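Local coordinates for SusD/RagB family nutrient-binding outer membrane lipoprotein (Bacteroides vulgatus, PDB 4F7A), which probably binds glycans, possibly mucin O-glycans, at the outer membrane as a SusD-like, TPR-related lipoprotein involved in nutrient uptake, at residues W44-F49 against A253-W258; G259-G264 against S316-Q321; G297-V302 against K452-N457; P309-S314 against A394-D399; P386-N391 against M400-T405. One frame throughout, in Å; residues are numbered along the deposited sequence. Where two conformers were deposited one is given.

Contact 1: residues W44-F49 against A253-W258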
# COMPACT_ATOMS: atom_id res chain seq x y z
N TRP A 44 6.21 -7.31 -16.39
CA TRP A 44 4.89 -7.81 -16.78
C TRP A 44 4.14 -8.53 -15.62
O TRP A 44 2.92 -8.37 -15.51
CB TRP A 44 4.92 -8.61 -18.10
CG TRP A 44 5.62 -9.95 -18.02
CD1 TRP A 44 6.91 -10.23 -18.34
CD2 TRP A 44 5.04 -11.17 -17.55
NE1 TRP A 44 7.18 -11.56 -18.10
CE2 TRP A 44 6.04 -12.16 -17.62
CE3 TRP A 44 3.76 -11.53 -17.08
CZ2 TRP A 44 5.82 -13.49 -17.22
CZ3 TRP A 44 3.54 -12.85 -16.69
CH2 TRP A 44 4.57 -13.81 -16.77
N PRO A 45 4.84 -9.26 -14.73
CA PRO A 45 4.08 -9.80 -13.57
C PRO A 45 3.57 -8.73 -12.62
O PRO A 45 2.40 -8.76 -12.22
CB PRO A 45 5.09 -10.72 -12.88
CG PRO A 45 6.00 -11.11 -13.99
CD PRO A 45 6.19 -9.82 -14.74
N TRP A 46 4.41 -7.75 -12.32
CA TRP A 46 4.01 -6.66 -11.43
C TRP A 46 2.80 -5.90 -11.98
O TRP A 46 1.96 -5.43 -11.21
CB TRP A 46 5.18 -5.71 -11.17
CG TRP A 46 4.81 -4.60 -10.25
CD1 TRP A 46 4.78 -4.65 -8.89
CD2 TRP A 46 4.34 -3.30 -10.62
NE1 TRP A 46 4.36 -3.46 -8.38
CE2 TRP A 46 4.09 -2.60 -9.42
CE3 TRP A 46 4.18 -2.63 -11.84
CZ2 TRP A 46 3.62 -1.28 -9.40
CZ3 TRP A 46 3.73 -1.29 -11.81
CH2 TRP A 46 3.44 -0.65 -10.60
N GLN A 47 2.70 -5.80 -13.31
CA GLN A 47 1.63 -5.03 -13.91
C GLN A 47 0.26 -5.56 -13.47
O GLN A 47 -0.63 -4.76 -13.17
CB GLN A 47 1.73 -4.98 -15.43
CG GLN A 47 0.61 -4.12 -16.08
CD GLN A 47 0.63 -4.19 -17.61
OE1 GLN A 47 0.92 -5.24 -18.18
NE2 GLN A 47 0.29 -3.08 -18.27
N THR A 48 0.10 -6.88 -13.41
CA THR A 48 -1.17 -7.48 -12.90
C THR A 48 -1.20 -7.71 -11.39
O THR A 48 -2.27 -7.73 -10.78
CB THR A 48 -1.53 -8.81 -13.64
OG1 THR A 48 -0.57 -9.82 -13.31
CG2 THR A 48 -1.55 -8.59 -15.17
N PHE A 49 -0.03 -7.91 -10.77
CA PHE A 49 0.10 -7.99 -9.30
C PHE A 49 -0.57 -6.78 -8.65
O PHE A 49 -1.47 -6.91 -7.81
CB PHE A 49 1.61 -8.03 -8.93
CG PHE A 49 1.91 -8.41 -7.48
CD1 PHE A 49 1.74 -7.52 -6.45
CD2 PHE A 49 2.45 -9.65 -7.18
CE1 PHE A 49 2.05 -7.88 -5.13
CE2 PHE A 49 2.77 -10.00 -5.89
CZ PHE A 49 2.56 -9.13 -4.86
N ALA A 253 8.51 2.00 -13.06
CA ALA A 253 9.25 2.66 -14.10
C ALA A 253 9.22 1.82 -15.36
O ALA A 253 9.19 2.38 -16.46
CB ALA A 253 10.75 2.95 -13.65
N GLY A 254 9.18 0.50 -15.21
CA GLY A 254 9.05 -0.40 -16.35
C GLY A 254 7.74 -0.24 -17.08
O GLY A 254 7.73 -0.12 -18.31
N VAL A 255 6.63 -0.23 -16.34
CA VAL A 255 5.29 0.01 -16.92
C VAL A 255 5.18 1.43 -17.49
O VAL A 255 4.56 1.62 -18.55
CB VAL A 255 4.17 -0.31 -15.91
CG1 VAL A 255 2.78 -0.08 -16.52
CG2 VAL A 255 4.30 -1.77 -15.41
N ALA A 256 5.81 2.40 -16.84
CA ALA A 256 5.88 3.77 -17.38
C ALA A 256 6.60 3.77 -18.74
O ALA A 256 6.20 4.50 -19.65
CB ALA A 256 6.56 4.70 -16.45
N GLY A 257 7.64 2.94 -18.85
CA GLY A 257 8.38 2.81 -20.10
C GLY A 257 7.54 2.25 -21.22
O GLY A 257 7.80 2.52 -22.38
N TRP A 258 6.52 1.47 -20.90
CA TRP A 258 5.55 1.01 -21.90
C TRP A 258 4.47 2.04 -22.23
O TRP A 258 3.61 1.79 -23.07
CB TRP A 258 4.84 -0.25 -21.42
CG TRP A 258 5.72 -1.41 -21.16
CD1 TRP A 258 6.99 -1.62 -21.63
CD2 TRP A 258 5.35 -2.59 -20.44
NE1 TRP A 258 7.44 -2.86 -21.21
CE2 TRP A 258 6.46 -3.47 -20.48
CE3 TRP A 258 4.20 -3.00 -19.77
CZ2 TRP A 258 6.44 -4.72 -19.85
CZ3 TRP A 258 4.19 -4.24 -19.14
CH2 TRP A 258 5.30 -5.09 -19.20

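Contact 2: residues G259-G264 against S316-Q321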
# COMPACT_ATOMS: atom_id res chain seq x y z
N GLY A 259 4.48 3.18 -21.56
CA GLY A 259 3.51 4.22 -21.80
C GLY A 259 2.17 4.01 -21.11
O GLY A 259 1.17 4.52 -21.58
N GLU A 260 2.14 3.31 -19.98
CA GLU A 260 0.86 2.85 -19.38
C GLU A 260 0.53 3.36 -17.98
O GLU A 260 -0.39 2.86 -17.36
CB GLU A 260 0.81 1.30 -19.42
CG GLU A 260 0.60 0.75 -20.82
CD GLU A 260 0.47 -0.75 -20.87
OE1 GLU A 260 -0.49 -1.30 -20.30
OE2 GLU A 260 1.32 -1.40 -21.50
N THR A 261 1.25 4.38 -17.49
CA THR A 261 1.03 4.91 -16.14
C THR A 261 0.61 6.38 -16.17
O THR A 261 1.45 7.27 -16.08
CB THR A 261 2.31 4.75 -15.30
OG1 THR A 261 3.40 5.37 -15.99
CG2 THR A 261 2.61 3.26 -15.06
N TYR A 262 -0.69 6.62 -16.31
CA TYR A 262 -1.25 7.96 -16.32
C TYR A 262 -1.77 8.34 -14.95
O TYR A 262 -2.10 7.47 -14.14
CB TYR A 262 -2.39 8.09 -17.36
CG TYR A 262 -1.89 8.13 -18.77
CD1 TYR A 262 -1.42 6.97 -19.40
CD2 TYR A 262 -1.83 9.33 -19.47
CE1 TYR A 262 -0.96 7.00 -20.70
CE2 TYR A 262 -1.35 9.36 -20.77
CZ TYR A 262 -0.91 8.20 -21.37
OH TYR A 262 -0.42 8.23 -22.68
N MSE A 263 -1.84 9.64 -14.74
CA MSE A 263 -2.44 10.25 -13.56
C MSE A 263 -3.94 9.91 -13.44
O MSE A 263 -4.65 9.95 -14.43
CB MSE A 263 -2.30 11.77 -13.70
CG MSE A 263 -2.57 12.55 -12.44
SE MSE A 263 -2.37 14.42 -12.79
CE MSE A 263 -1.96 15.02 -10.99
N GLY A 264 -4.40 9.60 -12.24
CA GLY A 264 -5.84 9.36 -12.03
C GLY A 264 -6.60 10.66 -11.76
O GLY A 264 -6.03 11.64 -11.27
N SER A 316 -2.27 13.53 -18.31
CA SER A 316 -1.00 13.64 -17.60
C SER A 316 -0.38 12.26 -17.33
O SER A 316 -1.07 11.33 -16.91
CB SER A 316 -1.16 14.38 -16.28
OG SER A 316 -1.38 15.76 -16.50
N PHE A 317 0.93 12.17 -17.56
CA PHE A 317 1.68 10.96 -17.38
C PHE A 317 2.52 11.11 -16.13
O PHE A 317 2.79 12.23 -15.71
CB PHE A 317 2.60 10.73 -18.60
CG PHE A 317 3.04 9.30 -18.76
CD1 PHE A 317 2.13 8.35 -19.15
CD2 PHE A 317 4.35 8.91 -18.52
CE1 PHE A 317 2.51 7.02 -19.30
CE2 PHE A 317 4.74 7.58 -18.69
CZ PHE A 317 3.81 6.64 -19.07
N ILE A 318 2.93 9.98 -15.56
CA ILE A 318 3.88 9.98 -14.47
C ILE A 318 5.15 10.71 -14.87
O ILE A 318 5.54 10.73 -16.03
CB ILE A 318 4.21 8.53 -14.00
CG1 ILE A 318 4.69 8.53 -12.55
CG2 ILE A 318 5.24 7.84 -14.96
CD1 ILE A 318 4.83 7.10 -11.95
N ASN A 319 5.77 11.35 -13.89
CA ASN A 319 7.09 11.97 -14.06
C ASN A 319 8.20 10.91 -14.03
O ASN A 319 8.51 10.34 -12.97
CB ASN A 319 7.32 13.01 -12.96
CG ASN A 319 8.59 13.81 -13.16
OD1 ASN A 319 9.55 13.29 -13.73
ND2 ASN A 319 8.63 15.08 -12.66
N THR A 320 8.79 10.66 -15.19
CA THR A 320 9.77 9.59 -15.35
C THR A 320 11.20 10.03 -15.04
O THR A 320 12.13 9.25 -15.22
CB THR A 320 9.68 8.94 -16.76
OG1 THR A 320 9.77 9.96 -17.78
CG2 THR A 320 8.35 8.19 -16.90
N GLN A 321 11.39 11.28 -14.61
CA GLN A 321 12.65 11.70 -13.97
C GLN A 321 12.57 11.34 -12.50
O GLN A 321 13.56 10.97 -11.89
CB GLN A 321 12.91 13.21 -14.12
CG GLN A 321 13.36 13.63 -15.51
CD GLN A 321 13.52 15.14 -15.65
OE1 GLN A 321 13.01 15.91 -14.83
NE2 GLN A 321 14.24 15.56 -16.68

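Contact 3: residues G297-V302 against K452-N457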
# COMPACT_ATOMS: atom_id res chain seq x y z
N GLY A 297 -6.19 14.15 -15.01
CA GLY A 297 -6.26 12.78 -14.57
C GLY A 297 -7.36 11.96 -15.25
O GLY A 297 -8.44 12.46 -15.54
N VAL A 298 -7.07 10.69 -15.46
CA VAL A 298 -8.00 9.79 -16.10
C VAL A 298 -9.10 9.36 -15.15
O VAL A 298 -8.83 8.84 -14.07
CB VAL A 298 -7.23 8.55 -16.65
CG1 VAL A 298 -8.18 7.58 -17.37
CG2 VAL A 298 -6.07 9.03 -17.59
N PRO A 299 -10.37 9.56 -15.54
CA PRO A 299 -11.46 9.09 -14.67
C PRO A 299 -11.63 7.57 -14.76
O PRO A 299 -11.62 7.02 -15.86
CB PRO A 299 -12.70 9.77 -15.27
CG PRO A 299 -12.36 9.89 -16.72
CD PRO A 299 -10.87 10.14 -16.79
N GLN A 300 -11.81 6.92 -13.62
CA GLN A 300 -12.02 5.47 -13.63
C GLN A 300 -13.44 5.13 -14.12
O GLN A 300 -14.41 5.85 -13.83
CB GLN A 300 -11.80 4.87 -12.23
CG GLN A 300 -11.52 3.36 -12.27
CD GLN A 300 -11.60 2.69 -10.93
OE1 GLN A 300 -10.88 3.09 -10.01
NE2 GLN A 300 -12.39 1.62 -10.84
N GLY A 301 -13.55 4.02 -14.83
CA GLY A 301 -14.86 3.46 -15.18
C GLY A 301 -15.51 4.06 -16.40
O GLY A 301 -16.74 4.09 -16.48
N VAL A 302 -14.70 4.57 -17.33
CA VAL A 302 -15.22 5.01 -18.62
C VAL A 302 -15.10 3.82 -19.60
O VAL A 302 -14.00 3.40 -19.96
CB VAL A 302 -14.47 6.24 -19.15
CG1 VAL A 302 -15.01 6.65 -20.54
CG2 VAL A 302 -14.63 7.42 -18.17
N LYS A 452 -16.29 8.08 -8.02
CA LYS A 452 -16.91 6.78 -8.32
C LYS A 452 -16.81 6.40 -9.79
O LYS A 452 -16.75 7.26 -10.65
CB LYS A 452 -18.39 6.78 -7.96
CG LYS A 452 -18.77 7.44 -6.63
CD LYS A 452 -18.11 6.85 -5.40
CE LYS A 452 -18.72 7.43 -4.11
NZ LYS A 452 -18.15 6.85 -2.87
N VAL A 453 -16.85 5.09 -10.08
CA VAL A 453 -16.80 4.63 -11.45
C VAL A 453 -17.97 5.21 -12.25
O VAL A 453 -19.06 5.35 -11.73
CB VAL A 453 -16.76 3.06 -11.58
CG1 VAL A 453 -15.51 2.52 -10.89
CG2 VAL A 453 -18.06 2.41 -11.07
N GLN A 454 -17.73 5.57 -13.50
CA GLN A 454 -18.80 6.16 -14.32
C GLN A 454 -19.75 5.08 -14.82
O GLN A 454 -20.96 5.31 -14.92
CB GLN A 454 -18.19 6.93 -15.49
CG GLN A 454 -17.19 7.99 -15.02
CD GLN A 454 -17.12 9.18 -15.94
OE1 GLN A 454 -17.57 9.12 -17.09
NE2 GLN A 454 -16.54 10.26 -15.45
N THR A 455 -19.18 3.91 -15.12
CA THR A 455 -19.93 2.73 -15.56
C THR A 455 -19.54 1.54 -14.67
O THR A 455 -18.35 1.29 -14.43
CB THR A 455 -19.62 2.40 -17.02
OG1 THR A 455 -20.13 3.45 -17.87
CG2 THR A 455 -20.23 1.03 -17.44
N ASN A 456 -20.55 0.82 -14.20
CA ASN A 456 -20.38 -0.30 -13.27
C ASN A 456 -20.89 -1.57 -13.94
O ASN A 456 -22.08 -1.80 -13.97
CB ASN A 456 -21.11 -0.01 -11.95
CG ASN A 456 -20.91 -1.10 -10.90
OD1 ASN A 456 -20.65 -2.26 -11.24
ND2 ASN A 456 -21.12 -0.75 -9.63
N ASN A 457 -19.97 -2.36 -14.50
CA ASN A 457 -20.33 -3.59 -15.19
C ASN A 457 -20.03 -4.82 -14.33
O ASN A 457 -19.69 -5.89 -14.86
CB ASN A 457 -19.60 -3.68 -16.54
CG ASN A 457 -20.21 -2.75 -17.60
OD1 ASN A 457 -21.30 -2.22 -17.40
ND2 ASN A 457 -19.52 -2.57 -18.72
O HOH W 1 -14.44 8.01 -12.18

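Contact 4: residues P309-S314 against A394-D399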
# COMPACT_ATOMS: atom_id res chain seq x y z
N PRO A 309 -10.76 4.24 -29.99
CA PRO A 309 -9.62 5.14 -29.72
C PRO A 309 -9.20 5.10 -28.25
O PRO A 309 -10.02 4.79 -27.37
CB PRO A 309 -10.16 6.52 -30.08
CG PRO A 309 -11.36 6.25 -30.99
CD PRO A 309 -11.95 4.99 -30.43
N ASN A 310 -7.93 5.40 -27.99
CA ASN A 310 -7.41 5.47 -26.64
C ASN A 310 -7.60 6.91 -26.17
O ASN A 310 -6.70 7.75 -26.25
CB ASN A 310 -5.96 5.05 -26.63
CG ASN A 310 -5.77 3.61 -27.10
OD1 ASN A 310 -6.46 2.70 -26.63
ND2 ASN A 310 -4.88 3.42 -28.04
N TYR A 311 -8.79 7.17 -25.65
CA TYR A 311 -9.26 8.54 -25.44
C TYR A 311 -8.37 9.37 -24.52
O TYR A 311 -8.30 10.57 -24.68
CB TYR A 311 -10.68 8.54 -24.87
CG TYR A 311 -11.72 7.81 -25.71
CD1 TYR A 311 -12.08 8.28 -26.96
CD2 TYR A 311 -12.37 6.68 -25.24
CE1 TYR A 311 -13.05 7.63 -27.74
CE2 TYR A 311 -13.35 6.02 -26.02
CZ TYR A 311 -13.68 6.52 -27.26
OH TYR A 311 -14.62 5.88 -28.03
N TYR A 312 -7.73 8.74 -23.57
CA TYR A 312 -7.02 9.45 -22.50
C TYR A 312 -5.50 9.48 -22.69
O TYR A 312 -4.77 9.82 -21.80
CB TYR A 312 -7.40 8.84 -21.14
CG TYR A 312 -8.86 9.07 -20.87
CD1 TYR A 312 -9.32 10.35 -20.56
CD2 TYR A 312 -9.80 8.05 -21.00
CE1 TYR A 312 -10.67 10.60 -20.36
CE2 TYR A 312 -11.17 8.30 -20.81
CZ TYR A 312 -11.58 9.58 -20.48
OH TYR A 312 -12.90 9.85 -20.33
N GLN A 313 -5.04 9.12 -23.88
CA GLN A 313 -3.62 9.00 -24.17
C GLN A 313 -2.81 10.31 -24.06
O GLN A 313 -1.59 10.26 -23.91
CB GLN A 313 -3.52 8.37 -25.56
CG GLN A 313 -2.30 8.52 -26.35
CD GLN A 313 -2.56 7.97 -27.73
OE1 GLN A 313 -2.77 8.72 -28.69
NE2 GLN A 313 -2.68 6.65 -27.82
N SER A 314 -3.48 11.45 -24.12
CA SER A 314 -2.81 12.75 -23.95
C SER A 314 -3.04 13.42 -22.59
O SER A 314 -2.67 14.58 -22.39
CB SER A 314 -3.21 13.68 -25.09
OG SER A 314 -2.79 13.08 -26.31
N ALA A 394 -12.08 13.01 -26.02
CA ALA A 394 -13.17 12.47 -26.80
C ALA A 394 -13.70 11.22 -26.07
O ALA A 394 -13.11 10.78 -25.09
CB ALA A 394 -12.69 12.10 -28.24
N GLY A 395 -14.84 10.70 -26.52
CA GLY A 395 -15.43 9.51 -25.94
C GLY A 395 -16.58 9.77 -24.98
O GLY A 395 -17.05 10.92 -24.84
N PRO A 396 -17.05 8.71 -24.29
CA PRO A 396 -18.28 8.75 -23.48
C PRO A 396 -18.09 9.19 -22.03
O PRO A 396 -19.02 9.08 -21.25
CB PRO A 396 -18.73 7.28 -23.50
CG PRO A 396 -17.41 6.51 -23.52
CD PRO A 396 -16.45 7.36 -24.31
N GLY A 397 -16.90 9.70 -21.67
CA GLY A 397 -16.67 10.18 -20.32
C GLY A 397 -17.55 11.37 -19.94
O GLY A 397 -17.99 12.13 -20.82
N LYS A 398 -17.82 11.50 -18.64
CA LYS A 398 -18.62 12.61 -18.11
C LYS A 398 -17.81 13.44 -17.13
O LYS A 398 -16.84 12.95 -16.55
CB LYS A 398 -19.90 12.11 -17.42
CG LYS A 398 -21.09 11.93 -18.38
CD LYS A 398 -21.22 10.52 -18.89
CE LYS A 398 -21.94 10.47 -20.25
NZ LYS A 398 -21.88 9.10 -20.83
N ASP A 399 -18.22 14.69 -16.97
CA ASP A 399 -17.70 15.56 -15.95
C ASP A 399 -18.10 15.02 -14.57
O ASP A 399 -19.10 14.32 -14.42
CB ASP A 399 -18.28 16.98 -16.10
CG ASP A 399 -17.93 17.63 -17.43
OD1 ASP A 399 -17.03 17.15 -18.15
OD2 ASP A 399 -18.58 18.65 -17.77
O HOH W 2 -9.50 11.95 -26.76
O HOH W 3 -14.33 10.22 -22.70

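Contact 5: residues P386-N391 against M400-T405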
# COMPACT_ATOMS: atom_id res chain seq x y z
N PRO A 386 -10.12 20.81 -3.64
CA PRO A 386 -9.95 20.01 -4.87
C PRO A 386 -10.89 20.43 -6.01
O PRO A 386 -12.02 20.85 -5.77
CB PRO A 386 -10.26 18.61 -4.39
CG PRO A 386 -9.81 18.64 -2.95
CD PRO A 386 -10.25 19.95 -2.45
N THR A 387 -10.39 20.32 -7.24
CA THR A 387 -11.08 20.79 -8.41
C THR A 387 -11.93 19.71 -9.06
O THR A 387 -11.73 18.51 -8.84
CB THR A 387 -10.06 21.37 -9.43
OG1 THR A 387 -9.02 20.41 -9.66
CG2 THR A 387 -9.44 22.68 -8.90
N ASP A 388 -12.91 20.15 -9.84
CA ASP A 388 -13.82 19.27 -10.54
C ASP A 388 -13.10 18.56 -11.67
O ASP A 388 -12.07 19.03 -12.19
CB ASP A 388 -14.97 20.09 -11.13
CG ASP A 388 -15.82 20.76 -10.07
OD1 ASP A 388 -15.89 20.26 -8.90
OD2 ASP A 388 -16.44 21.77 -10.40
N TYR A 389 -13.62 17.40 -12.02
CA TYR A 389 -13.14 16.67 -13.20
C TYR A 389 -13.98 17.12 -14.40
O TYR A 389 -15.22 17.10 -14.34
CB TYR A 389 -13.21 15.16 -13.03
CG TYR A 389 -12.85 14.50 -14.33
CD1 TYR A 389 -11.53 14.48 -14.77
CD2 TYR A 389 -13.84 14.04 -15.19
CE1 TYR A 389 -11.20 13.96 -15.99
CE2 TYR A 389 -13.52 13.53 -16.44
CZ TYR A 389 -12.20 13.49 -16.83
OH TYR A 389 -11.86 12.99 -18.05
N ILE A 390 -13.29 17.55 -15.46
CA ILE A 390 -13.91 17.94 -16.72
C ILE A 390 -13.39 17.00 -17.79
O ILE A 390 -12.16 16.83 -17.95
CB ILE A 390 -13.57 19.37 -17.12
CG1 ILE A 390 -13.89 20.36 -15.99
CG2 ILE A 390 -14.32 19.74 -18.44
CD1 ILE A 390 -15.34 20.39 -15.62
N ASN A 391 -14.29 16.37 -18.55
CA ASN A 391 -13.88 15.40 -19.54
C ASN A 391 -13.46 16.08 -20.88
O ASN A 391 -14.27 16.24 -21.79
CB ASN A 391 -14.98 14.36 -19.75
CG ASN A 391 -14.46 13.12 -20.45
OD1 ASN A 391 -13.66 12.41 -19.89
ND2 ASN A 391 -14.93 12.87 -21.66
N MSE A 400 -17.30 15.34 -13.56
CA MSE A 400 -17.65 14.93 -12.18
C MSE A 400 -17.29 16.06 -11.21
O MSE A 400 -16.14 16.56 -11.17
CB MSE A 400 -16.92 13.64 -11.78
CG MSE A 400 -17.15 12.46 -12.70
SE MSE A 400 -16.19 10.87 -12.11
CE MSE A 400 -14.35 11.50 -12.37
N LYS A 401 -18.27 16.43 -10.39
CA LYS A 401 -18.06 17.40 -9.34
C LYS A 401 -17.12 16.83 -8.28
O LYS A 401 -17.24 15.66 -7.87
CB LYS A 401 -19.42 17.76 -8.71
CG LYS A 401 -19.37 18.93 -7.76
CD LYS A 401 -19.33 20.23 -8.55
CE LYS A 401 -19.21 21.46 -7.66
NZ LYS A 401 -17.86 21.57 -7.04
N ALA A 402 -16.17 17.65 -7.81
CA ALA A 402 -15.21 17.19 -6.79
C ALA A 402 -15.95 16.70 -5.56
O ALA A 402 -16.81 17.41 -5.00
CB ALA A 402 -14.23 18.30 -6.38
N LEU A 403 -15.63 15.49 -5.15
CA LEU A 403 -16.23 14.95 -3.94
C LEU A 403 -15.53 15.44 -2.67
O LEU A 403 -16.14 15.48 -1.60
CB LEU A 403 -16.19 13.44 -3.96
CG LEU A 403 -16.91 12.72 -5.09
CD1 LEU A 403 -16.87 11.22 -4.80
CD2 LEU A 403 -18.37 13.21 -5.26
N ILE A 404 -14.25 15.78 -2.78
CA ILE A 404 -13.45 16.22 -1.63
C ILE A 404 -13.55 17.74 -1.51
O ILE A 404 -13.25 18.45 -2.46
CB ILE A 404 -11.98 15.79 -1.77
CG1 ILE A 404 -11.86 14.27 -2.01
CG2 ILE A 404 -11.22 16.21 -0.51
CD1 ILE A 404 -10.50 13.74 -2.61
N THR A 405 -14.02 18.21 -0.36
CA THR A 405 -14.15 19.63 -0.10
C THR A 405 -13.22 20.13 1.03
O THR A 405 -13.11 21.34 1.25
CB THR A 405 -15.60 20.00 0.23
OG1 THR A 405 -16.01 19.26 1.39
CG2 THR A 405 -16.51 19.68 -0.99
O HOH W 4 -13.66 20.83 -3.67

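Contact 1: residues W44-F49 against A253-W258
Gln47 and Val255 stand at the nearest approach of two helical segments, their CA atoms 6.9 Å apart. Segment 44-49 belongs to helix 44-51 and widens into a pi-type turn at 47-49; 253-258 carries the last turn of helix 251-257 and one residue beyond. No hydrogen bond joins the two, so the contact illustrates helix packing by van der Waals contact, mostly between hydrocarbon and aromatic surfaces, with one glutamine amide at the border. Val255 holds the middle of the contact: its CG2 branch lies 3.7 Å from Trp46 CZ3, meeting the indole at its edge and in its plane, while the two side chains cross at about a right angle. The same methyl approaches Gln47 CB at 4.1 Å. On the solvent side Trp258 reaches across with its benzo end. Trp258 CH2 is 3.7 Å from Trp44 CB, and Gln47 OE1 comes in at the edge of the same ring, near its plane, 3.6 Å from Trp258 CZ3, with amide and ring planes 63° apart. Gln47 NE2 is weakly hydrogen-bonded to Glu260 OE1. Trp44 offers only its root: with chi1 at 70° its CG is folded back between N and C, and the indole swings off to hydrogen-bond Glu40 O through NE1. Among neighbouring elements, Trp44 rests on Tyr88 of helix 84-104, Trp46 meets the ring of Tyr33, and Ala256 leans on Thr261 ahead of strand 262-263.

Contact 2: residues G259-G264 against S316-Q321
A single beta bridge, Tyr262 with Phe317, ties strand 262-263 to the irregular chain at 316-321 in the protein interior, while backbone bonds to His62 and Tyr60 join the first segment to the region of strand 61-62. The bridge CA atoms are 4.3 Å apart. Two backbone bonds flank them: Met263 N to Ser316 O at 2.9 Å, and Ile318 N to Thr261 O at 3.1 Å. The rings of Tyr262 and Phe317 form a T-shaped stack, with planes at 84° and centroids 5.0 Å apart. Phe317 enters edge-on, its CD1 standing over the centre of the Tyr262 face. Thr261 O lies over one face of Phe317, toward the rim, so this carbonyl both accepts the Ile318 N-H and lies against a ring. Gly259, which ends the preceding helix in a Schellman motif, meets the Phe317 rim. On the other flank the selenium of Met263, a selenomethionine, touches Ser316 CB at 3.7 Å. Tyr262 OH is hydrogen-bonded to Gln313 O. The two bridge bonds pair their N-H and C=O groups, yet Thr261 OG1, wedged 3.2 Å from Ile318 CG2, is buried with no hydrogen-bonding partner in the model, which probably costs some stability.

Contact 3: residues G297-V302 against K452-N457
Gln454 and Val302 lie side by side and point the same way, with Gln454 OE1 3.6 Å from the CG2 branch of Val302. Gln454 projects CG beside its own backbone N (chi1 -55°) and then runs extended, which carries its amide onward until NE2 faces Pro299 CB at 3.9 Å. The second pair crosses obliquely: the amide of Gln300 brings NE2 to within 3.2 Å of the CG1 methyl of Val453, and this NE2 is also hydrogen-bonded to Thr73 O. Between the two pairs sits Gly301, at a positive phi of 83°. With no side chain there, Val453 CB comes within 4.1 Å of Gly301 CA. The contact thus exemplifies two irregular loops joined largely through their backbones. Gln454 N gives a weak bond to Gln300 O and Thr455 N another, also weak, to Gly301 O, the latter bent to 129° at the hydrogen despite a length of 2.8 Å. The CA-H of Val453 also approaches Gln300 O, and a water donates to it (2.7 Å) and to Lys452 O (2.9 Å). Outside the two segments, Gln454 OE1 accepts from Lys398 N, fixing the glutamine's far end. Gln300 O is thus shared by a weak N-H bond, a CA-H and a water; with Gly301 O weakly bonded, several interactions but no strong direct hydrogen bond hold the loops.

Contact 4: residues P309-S314 against A394-D399
Tyr311 lays one face of its ring over Gly395, a CH-pi contact in which the glycine CA stands 3.6 Å from the ring centroid and 16° off the ring normal. The tyrosine comes from a type I beta turn, Asn310 to Gln313, on the loop before strand 329-332; its partner is a glycine- and proline-rich surface loop between helices 356-371 and 416-431. The opposite face of the ring is covered from within its own segment by Pro309 O, which lies above the centre, so the ring is sandwiched between a carbonyl and a CA-H. Around it, Ala394 O approaches Tyr311 CD1 at 3.3 Å, and the CD of Pro396 packs on CE2 at 3.8 Å with the proline crossing the tyrosine at about a right angle. At Gly395 (phi 100°) the absence of a side chain lets the CA sit so close to the ring. Direct hydrogen bonds between the segments are absent, and waters take their place. One accepts from Ala394 N and donates to Tyr311 O, tying the stacked residue to the loop. The neighbouring Tyr312, whose ring touches Pro299 and Tyr389, sends its hydroxyl toward Gly397 and hydrogen-bonds Asn391 OD1. A second water sits at that hydroxyl, donating to Tyr312 OH (2.8 Å) and Ala394 O (2.7 Å) while accepting from Gly397 N (2.8 Å).

Contact 5: residues P386-N391 against M400-T405
Asp388 starts its reach toward 400-405 at CB, which lies 3.7 Å from Met400 O. Its chi1 of -64° sets CG beside the backbone N, and OD1 then receives Ala402 N at 2.8 Å in a nearly straight bond (175°), met on the anti side and 29° out of the carboxylate plane. On its syn side OD1 takes the salt bridge from Lys401 NZ at 3.0 Å, a less certain arm because that lysine has two conformers; OD2 stays farther, 3.7 Å from the same NZ. Beside the aspartate, Tyr389 and Met400 form a single antiparallel bridge, a hydrogen-bonded pair with both N-H...O bonds made, which closes the intervening loop. Next to the bridge the CE methyl of Met400, a selenomethionine, rests obliquely against Tyr389 CD2 at 3.8 Å. At the other end Pro386 CG meets Ile404 CG2 at 3.7 Å, near Ser269 and Val270 of helix 265-273, and one water donates to both Pro386 O and Ile404 O.

In the fold
From the N terminus, contact 1 closes the first long excursion, returning the chain at 253-258 to helix 44-51. Contact 2 opens at the very next residue, in series, and ends at 316-321. Before it closes, contact 3 has begun at 297-302 and contact 4 at 309-314, so contact 2 crosses both. Contact 3 spans the widest of these later loops, running to 452-457, and contacts 4 and 5 nest inside it while crossing each other. Met263 O to Val298 N links contacts 2 and 3, and Asn391 of contact 5 bonds to Tyr312 and Asp399 of contact 4. Together they tie helices 44-51 and 251-257 to the irregular loops preceding helices 416-431 and 475-480.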